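Local coordinates for protein SMG-7 (Caenorhabditis elegans, PDB 3ZHE) that pairs with SMG-5 in a heterodimer whose unusual arrangement of two 14-3-3-like domains is required for efficient nonsense-mediated mRNA decay, at residues 246-254 against 283-294; 226-236 against 259-270. One frame throughout, in Å; residues are numbered along the deposited sequence.

Contact 1 (246-254 against 283-294); sequences LQKIGEEAA and YVKTIWCTAYRS
The carbonyl oxygen Thr286 O is held twice by Thr290: by the backbone N of the helical turn, and by OG1, 3.1 Å from Thr286 O and above the plane of that carbonyl. With OG1 beside the backbone N (chi1 -66°), CG2 of Thr290 lies anti to it and meets helix 246-253, 3.3 Å from Gln247 O. The bent chain of Gln247 comes across the same threonine, but its amide makes no hydrogen bond there. One turn on, Gly250 brings the backbones together: its CA lies 4.3 Å from Ile287 CA, and Gly250 O receives a CA-H...O contact from Ala291 CA at 3.4 Å. Leu246 straddles the other end. Its CD1 reaches the edge of the Tyr283 ring near the ring plane, and the leucine side chain crosses that of Ile287 at about a right angle, CD2 3.7 Å from Ile287 CG1. Ile287 CD1 also touches Ile249 CG2, where the packing continues to helix 222-234. The hydroxyl of Tyr283 bonds to Ile239 N, and OG1 of Thr286 turns back to Glu282 O. Ala254 CB packs beside Ser294 OG at 3.7 Å and close to Ala291. The axes approach to 7.1 Å and cross at -47°, with small residues Gly250, Ala254 and Ala291 at the closest approach, consistent with the small-xxx-small pattern of tight right-handed helix pairs.

Contact 2 (226-236 against 259-270); sequences YLSCLGRIHFL and MIVPLMSVYKHL
Helices 226-234 and 259-270 run almost parallel, 11° apart with axes 10.6 Å from each other, so side chains rather than backbones fill the interface. At the Tyr226-Met259 end, Tyr226 reaches across with CG anti to the backbone N (chi1 167°), and its OH lies 2.6 Å from Met259 O, a weak hydrogen bond that the tyrosine donates. That carbonyl also takes the helical bond from Leu263 N. Pro262, whose N has no bond to the turn before, kinks the helix here, and its CB packs 3.4 Å from Tyr226 OH. Met259 runs extended over one face of the tyrosine ring in the opposite direction: CG sits 3.6 Å from the ring centroid, practically on the ring normal, in a CH-pi contact. SD follows over the same ring at 4.2 Å from the centroid, a Met-aromatic contact, and CE ends beside Tyr226 CB. The two helices are separated in the chain by helix 243-253, and this near-parallel pairing of alternate helices is consistent with the all-helical, TPR-like array expected of this family. Further along, branched side chains meet. Leu230 CD1 touches both Leu263 CD1 and Val266 CG2, the latter at 3.7 Å, while its CD2 faces Pro262. Ile233 CG2 touches Val266 CG1 and lies 3.6 Å from Leu270 CD1, the side chains of Ile233 and Leu270 crossing at about a right angle. His234 offers its ring edge to Val266 CG2, and its ring also meets that of Phe208. Leu236, with positive phi, is the C-prime residue of a Schellman motif that ends the helix; beyond that turn its side chain and that of Leu270 run past each other in opposite directions, CD2 to CD2 3.7 Å.

Overall arrangement
The two contacts lie 13 Å apart, centre to centre, on the same side of the chain's centre, and their segments alternate along the chain: 226-236, 246-254, 259-270, 283-294. Each pairs a helix with the next but one, so the four helices form one continuous packed body. Trp288, on the side of its helix turned from contact 1, lies against contact 2, with CH2 3.4 Å from Met264 CG and CE3 3.6 Å from Leu263 CD2. Ile249 connects the pairs a second way, its CD1 3.5 Å from Cys229 SG. Ala253 borders Met259 and Ile260 where the chain passes from helix 243-253 to helix 257-270. Neither contact is touched by the other protein chain.

Contact 1 (246-254 against 283-294)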
# COMPACT_ATOMS: atom_id res chain seq x y z
N LEU B 246 19.00 -18.47 39.53
CA LEU B 246 17.68 -17.84 39.62
C LEU B 246 17.79 -16.35 39.92
O LEU B 246 17.02 -15.55 39.39
CB LEU B 246 16.82 -18.51 40.69
CG LEU B 246 16.41 -19.97 40.47
CD1 LEU B 246 15.48 -20.40 41.59
CD2 LEU B 246 15.77 -20.17 39.11
N GLN B 247 18.74 -16.00 40.78
CA GLN B 247 18.97 -14.59 41.11
C GLN B 247 19.33 -13.79 39.87
O GLN B 247 18.66 -12.80 39.55
CB GLN B 247 20.08 -14.47 42.16
CG GLN B 247 19.59 -14.50 43.59
CD GLN B 247 18.84 -13.24 43.98
OE1 GLN B 247 19.01 -12.19 43.36
NE2 GLN B 247 18.01 -13.34 45.01
N LYS B 248 20.39 -14.22 39.18
CA LYS B 248 20.84 -13.53 37.97
C LYS B 248 19.73 -13.45 36.93
O LYS B 248 19.51 -12.41 36.30
CB LYS B 248 22.06 -14.24 37.39
N ILE B 249 19.02 -14.57 36.77
CA ILE B 249 17.92 -14.65 35.80
C ILE B 249 16.81 -13.66 36.11
O ILE B 249 16.32 -12.99 35.20
CB ILE B 249 17.34 -16.08 35.73
CG1 ILE B 249 18.30 -16.99 34.96
CG2 ILE B 249 15.97 -16.08 35.06
CD1 ILE B 249 17.75 -18.36 34.72
N GLY B 250 16.42 -13.56 37.37
CA GLY B 250 15.43 -12.58 37.78
C GLY B 250 15.91 -11.17 37.52
O GLY B 250 15.17 -10.32 37.01
N GLU B 251 17.17 -10.91 37.88
CA GLU B 251 17.80 -9.61 37.66
C GLU B 251 17.73 -9.19 36.20
O GLU B 251 17.50 -8.02 35.89
CB GLU B 251 19.25 -9.62 38.14
CG GLU B 251 19.44 -9.78 39.64
CD GLU B 251 20.90 -9.86 40.04
OE1 GLU B 251 21.74 -9.21 39.37
OE2 GLU B 251 21.21 -10.57 41.01
N GLU B 252 17.91 -10.15 35.29
CA GLU B 252 17.82 -9.87 33.86
C GLU B 252 16.37 -9.74 33.40
O GLU B 252 16.05 -8.93 32.53
CB GLU B 252 18.54 -10.95 33.05
CG GLU B 252 18.47 -10.76 31.54
CD GLU B 252 19.09 -9.45 31.09
OE1 GLU B 252 20.10 -9.03 31.69
OE2 GLU B 252 18.55 -8.83 30.15
N ALA B 253 15.49 -10.54 34.00
CA ALA B 253 14.08 -10.59 33.62
C ALA B 253 13.33 -9.35 34.07
O ALA B 253 12.21 -9.10 33.63
CB ALA B 253 13.43 -11.84 34.19
N ALA B 254 13.96 -8.57 34.95
CA ALA B 254 13.38 -7.30 35.39
C ALA B 254 13.16 -6.31 34.24
O ALA B 254 12.36 -5.39 34.36
CB ALA B 254 14.24 -6.68 36.47
N TYR B 283 10.53 -22.01 42.44
CA TYR B 283 11.54 -21.48 41.52
C TYR B 283 11.01 -20.21 40.86
O TYR B 283 11.66 -19.14 40.89
CB TYR B 283 11.86 -22.52 40.44
CG TYR B 283 12.74 -23.67 40.87
CD1 TYR B 283 13.90 -23.45 41.60
CD2 TYR B 283 12.41 -24.98 40.53
CE1 TYR B 283 14.71 -24.51 41.99
CE2 TYR B 283 13.22 -26.04 40.92
CZ TYR B 283 14.36 -25.80 41.64
OH TYR B 283 15.17 -26.84 42.03
N VAL B 284 9.82 -20.34 40.28
CA VAL B 284 9.13 -19.22 39.65
C VAL B 284 9.01 -18.03 40.60
O VAL B 284 9.22 -16.89 40.21
CB VAL B 284 7.72 -19.63 39.17
CG1 VAL B 284 6.97 -18.43 38.61
CG2 VAL B 284 7.82 -20.73 38.12
N LYS B 285 8.70 -18.32 41.86
CA LYS B 285 8.56 -17.29 42.88
C LYS B 285 9.87 -16.55 43.10
O LYS B 285 9.89 -15.33 43.21
CB LYS B 285 8.08 -17.90 44.20
N THR B 286 10.97 -17.31 43.16
CA THR B 286 12.29 -16.71 43.32
C THR B 286 12.60 -15.74 42.18
O THR B 286 12.88 -14.55 42.42
CB THR B 286 13.39 -17.79 43.37
OG1 THR B 286 13.12 -18.71 44.44
CG2 THR B 286 14.76 -17.16 43.59
N ILE B 287 12.52 -16.24 40.95
CA ILE B 287 12.79 -15.40 39.78
C ILE B 287 11.91 -14.15 39.76
O ILE B 287 12.40 -13.01 39.64
CB ILE B 287 12.58 -16.17 38.46
CG1 ILE B 287 13.54 -17.35 38.38
CG2 ILE B 287 12.76 -15.25 37.27
CD1 ILE B 287 13.43 -18.14 37.09
N TRP B 288 10.61 -14.38 39.88
CA TRP B 288 9.59 -13.33 39.87
C TRP B 288 9.89 -12.23 40.89
O TRP B 288 9.90 -11.05 40.55
CB TRP B 288 8.23 -13.94 40.16
CG TRP B 288 7.07 -13.12 39.72
CD1 TRP B 288 6.42 -12.17 40.45
CD2 TRP B 288 6.41 -13.18 38.46
NE1 TRP B 288 5.40 -11.63 39.72
CE2 TRP B 288 5.37 -12.23 38.49
CE3 TRP B 288 6.60 -13.94 37.30
CZ2 TRP B 288 4.52 -12.03 37.40
CZ3 TRP B 288 5.75 -13.74 36.23
CH2 TRP B 288 4.72 -12.79 36.29
N CYS B 289 10.12 -12.63 42.13
CA CYS B 289 10.39 -11.67 43.20
C CYS B 289 11.69 -10.90 42.98
O CYS B 289 11.73 -9.69 43.22
CB CYS B 289 10.41 -12.37 44.57
SG CYS B 289 8.77 -12.76 45.22
N THR B 290 12.73 -11.59 42.52
CA THR B 290 13.99 -10.91 42.20
C THR B 290 13.75 -9.81 41.16
O THR B 290 14.18 -8.65 41.34
CB THR B 290 15.05 -11.89 41.68
OG1 THR B 290 15.42 -12.80 42.73
CG2 THR B 290 16.28 -11.15 41.20
N ALA B 291 13.05 -10.18 40.09
CA ALA B 291 12.70 -9.23 39.04
C ALA B 291 11.90 -8.05 39.59
O ALA B 291 12.16 -6.90 39.23
CB ALA B 291 11.92 -9.93 37.94
N TYR B 292 10.94 -8.34 40.46
CA TYR B 292 10.10 -7.32 41.08
C TYR B 292 10.96 -6.31 41.84
O TYR B 292 10.80 -5.10 41.68
CB TYR B 292 9.07 -7.97 42.01
CG TYR B 292 8.04 -7.02 42.59
CD1 TYR B 292 7.23 -6.26 41.76
CD2 TYR B 292 7.87 -6.91 43.96
CE1 TYR B 292 6.28 -5.40 42.29
CE2 TYR B 292 6.93 -6.05 44.50
CZ TYR B 292 6.13 -5.30 43.66
OH TYR B 292 5.19 -4.44 44.19
N ARG B 293 11.87 -6.82 42.66
CA ARG B 293 12.80 -5.98 43.42
C ARG B 293 13.62 -5.08 42.51
O ARG B 293 13.60 -3.85 42.65
CB ARG B 293 13.74 -6.86 44.24
CG ARG B 293 13.11 -7.49 45.47
CD ARG B 293 13.95 -8.66 45.96
NE ARG B 293 13.84 -8.86 47.40
CZ ARG B 293 14.37 -9.88 48.05
NH1 ARG B 293 15.06 -10.81 47.40
NH2 ARG B 293 14.22 -9.99 49.37
N SER B 294 14.34 -5.69 41.57
CA SER B 294 15.22 -4.95 40.67
C SER B 294 14.47 -3.86 39.90
O SER B 294 14.91 -2.71 39.82
CB SER B 294 15.92 -5.90 39.70
OG SER B 294 16.74 -5.19 38.78

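Contact 2 (226-236 against 259-270)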
# COMPACT_ATOMS: atom_id res chain seq x y z
N TYR B 226 18.26 -18.56 30.96
CA TYR B 226 16.82 -18.40 31.18
C TYR B 226 16.04 -19.51 30.49
O TYR B 226 15.08 -20.04 31.05
CB TYR B 226 16.32 -17.04 30.69
CG TYR B 226 14.80 -16.97 30.62
CD1 TYR B 226 14.04 -16.77 31.76
CD2 TYR B 226 14.14 -17.12 29.41
CE1 TYR B 226 12.66 -16.71 31.70
CE2 TYR B 226 12.76 -17.07 29.34
CZ TYR B 226 12.02 -16.86 30.49
OH TYR B 226 10.65 -16.80 30.43
N LEU B 227 16.45 -19.85 29.27
CA LEU B 227 15.77 -20.89 28.51
C LEU B 227 15.87 -22.25 29.19
O LEU B 227 14.86 -22.93 29.37
CB LEU B 227 16.31 -20.96 27.08
CG LEU B 227 15.70 -19.95 26.11
CD1 LEU B 227 16.19 -20.20 24.70
CD2 LEU B 227 14.18 -20.02 26.17
N SER B 228 17.09 -22.64 29.56
CA SER B 228 17.31 -23.91 30.24
C SER B 228 16.56 -23.99 31.57
O SER B 228 16.00 -25.02 31.91
CB SER B 228 18.81 -24.14 30.47
OG SER B 228 19.47 -24.47 29.26
N CYS B 229 16.55 -22.88 32.32
CA CYS B 229 15.88 -22.88 33.62
C CYS B 229 14.36 -22.92 33.50
O CYS B 229 13.69 -23.63 34.25
CB CYS B 229 16.35 -21.69 34.46
SG CYS B 229 18.07 -21.82 35.00
N LEU B 230 13.81 -22.15 32.56
CA LEU B 230 12.38 -22.18 32.29
C LEU B 230 11.98 -23.58 31.84
O LEU B 230 10.92 -24.09 32.23
CB LEU B 230 12.02 -21.17 31.20
CG LEU B 230 10.55 -21.12 30.79
CD1 LEU B 230 9.70 -20.59 31.93
CD2 LEU B 230 10.35 -20.29 29.53
N GLY B 231 12.84 -24.19 31.03
CA GLY B 231 12.63 -25.55 30.57
C GLY B 231 12.63 -26.54 31.72
O GLY B 231 11.82 -27.47 31.73
N ARG B 232 13.52 -26.34 32.68
CA ARG B 232 13.57 -27.22 33.85
C ARG B 232 12.38 -26.99 34.77
O ARG B 232 11.98 -27.89 35.52
CB ARG B 232 14.88 -27.04 34.62
CG ARG B 232 16.09 -27.65 33.94
CD ARG B 232 17.20 -27.92 34.93
NE ARG B 232 18.40 -28.44 34.28
CZ ARG B 232 19.50 -28.83 34.93
NH1 ARG B 232 19.54 -28.76 36.25
NH2 ARG B 232 20.54 -29.29 34.26
N ILE B 233 11.81 -25.79 34.73
CA ILE B 233 10.60 -25.50 35.48
C ILE B 233 9.41 -26.24 34.86
O ILE B 233 8.60 -26.84 35.57
CB ILE B 233 10.29 -23.99 35.52
CG1 ILE B 233 11.37 -23.24 36.30
CG2 ILE B 233 8.94 -23.73 36.15
CD1 ILE B 233 11.15 -21.74 36.34
N HIS B 234 9.33 -26.18 33.54
CA HIS B 234 8.23 -26.79 32.80
C HIS B 234 8.15 -28.31 32.98
O HIS B 234 7.07 -28.87 33.18
CB HIS B 234 8.35 -26.46 31.31
CG HIS B 234 7.14 -26.84 30.51
ND1 HIS B 234 6.15 -25.93 30.18
CD2 HIS B 234 6.75 -28.02 29.98
CE1 HIS B 234 5.21 -26.54 29.48
NE2 HIS B 234 5.55 -27.81 29.34
N PHE B 235 9.30 -28.98 32.90
CA PHE B 235 9.35 -30.43 32.99
C PHE B 235 9.54 -30.94 34.41
O PHE B 235 9.89 -32.10 34.62
CB PHE B 235 10.44 -31.00 32.08
CG PHE B 235 10.15 -30.85 30.61
CD1 PHE B 235 9.20 -31.66 30.00
CD2 PHE B 235 10.83 -29.92 29.85
CE1 PHE B 235 8.93 -31.53 28.65
CE2 PHE B 235 10.56 -29.79 28.50
CZ PHE B 235 9.61 -30.60 27.90
N LEU B 236 9.32 -30.06 35.38
CA LEU B 236 9.41 -30.41 36.80
C LEU B 236 10.77 -31.01 37.17
O LEU B 236 10.84 -31.98 37.91
CB LEU B 236 8.29 -31.37 37.19
CG LEU B 236 6.86 -30.82 37.08
CD1 LEU B 236 5.84 -31.92 37.33
CD2 LEU B 236 6.65 -29.67 38.05
N MET B 259 10.87 -12.59 28.85
CA MET B 259 11.12 -13.54 29.92
C MET B 259 9.93 -13.57 30.87
O MET B 259 9.55 -14.62 31.37
CB MET B 259 12.39 -13.16 30.69
CG MET B 259 13.69 -13.39 29.94
SD MET B 259 15.14 -13.07 30.97
CE MET B 259 16.47 -13.42 29.82
N ILE B 260 9.34 -12.40 31.10
CA ILE B 260 8.20 -12.27 32.00
C ILE B 260 6.95 -12.95 31.45
O ILE B 260 6.30 -13.73 32.15
CB ILE B 260 7.89 -10.79 32.31
CG1 ILE B 260 9.04 -10.16 33.10
CG2 ILE B 260 6.58 -10.66 33.08
CD1 ILE B 260 9.39 -10.92 34.36
N VAL B 261 6.61 -12.65 30.19
CA VAL B 261 5.44 -13.25 29.54
C VAL B 261 5.47 -14.79 29.48
O VAL B 261 4.48 -15.42 29.84
CB VAL B 261 5.17 -12.63 28.14
CG1 VAL B 261 4.29 -13.54 27.31
CG2 VAL B 261 4.54 -11.25 28.28
N PRO B 262 6.59 -15.39 29.03
CA PRO B 262 6.62 -16.86 29.04
C PRO B 262 6.55 -17.43 30.45
O PRO B 262 6.06 -18.54 30.63
CB PRO B 262 7.99 -17.18 28.41
CG PRO B 262 8.33 -15.97 27.62
CD PRO B 262 7.79 -14.82 28.40
N LEU B 263 7.04 -16.68 31.43
CA LEU B 263 7.03 -17.13 32.81
C LEU B 263 5.61 -17.18 33.36
O LEU B 263 5.26 -18.09 34.12
CB LEU B 263 7.92 -16.24 33.69
CG LEU B 263 8.35 -16.83 35.03
CD1 LEU B 263 9.08 -18.15 34.83
CD2 LEU B 263 9.23 -15.84 35.79
N MET B 264 4.79 -16.21 32.97
CA MET B 264 3.38 -16.17 33.37
C MET B 264 2.65 -17.42 32.89
O MET B 264 1.92 -18.05 33.66
CB MET B 264 2.68 -14.94 32.79
CG MET B 264 3.14 -13.62 33.38
SD MET B 264 2.08 -12.25 32.87
CE MET B 264 0.47 -12.84 33.39
N SER B 265 2.84 -17.76 31.62
CA SER B 265 2.18 -18.90 31.00
C SER B 265 2.51 -20.20 31.72
O SER B 265 1.62 -20.97 32.06
CB SER B 265 2.57 -19.00 29.53
OG SER B 265 1.92 -20.09 28.90
N VAL B 266 3.81 -20.43 31.93
CA VAL B 266 4.27 -21.62 32.62
C VAL B 266 3.74 -21.64 34.06
O VAL B 266 3.39 -22.69 34.59
CB VAL B 266 5.81 -21.72 32.60
CG1 VAL B 266 6.28 -22.93 33.40
CG2 VAL B 266 6.31 -21.79 31.17
N TYR B 267 3.67 -20.46 34.67
CA TYR B 267 3.15 -20.34 36.03
C TYR B 267 1.67 -20.70 36.12
O TYR B 267 1.26 -21.48 36.99
CB TYR B 267 3.37 -18.93 36.58
CG TYR B 267 2.62 -18.67 37.87
CD1 TYR B 267 3.05 -19.21 39.07
CD2 TYR B 267 1.48 -17.88 37.88
CE1 TYR B 267 2.37 -18.97 40.25
CE2 TYR B 267 0.79 -17.64 39.06
CZ TYR B 267 1.24 -18.19 40.24
OH TYR B 267 0.56 -17.95 41.41
N LYS B 268 0.87 -20.13 35.23
CA LYS B 268 -0.57 -20.37 35.22
C LYS B 268 -0.90 -21.84 35.00
O LYS B 268 -1.80 -22.39 35.65
CB LYS B 268 -1.26 -19.51 34.15
CG LYS B 268 -2.76 -19.72 34.07
CD LYS B 268 -3.38 -18.95 32.92
CE LYS B 268 -4.89 -19.17 32.86
NZ LYS B 268 -5.53 -18.47 31.72
N HIS B 269 -0.18 -22.48 34.08
CA HIS B 269 -0.35 -23.90 33.81
C HIS B 269 0.04 -24.72 35.04
O HIS B 269 -0.71 -25.60 35.47
CB HIS B 269 0.51 -24.32 32.62
CG HIS B 269 0.49 -25.80 32.35
ND1 HIS B 269 -0.65 -26.48 32.02
CD2 HIS B 269 1.49 -26.71 32.37
CE1 HIS B 269 -0.36 -27.76 31.84
NE2 HIS B 269 0.93 -27.93 32.05
N LEU B 270 1.20 -24.42 35.60
CA LEU B 270 1.70 -25.12 36.78
C LEU B 270 0.84 -24.86 38.01
O LEU B 270 0.78 -25.69 38.91
CB LEU B 270 3.14 -24.67 37.09
CG LEU B 270 4.28 -25.63 36.75
CD1 LEU B 270 5.58 -24.87 36.75
CD2 LEU B 270 4.33 -26.77 37.76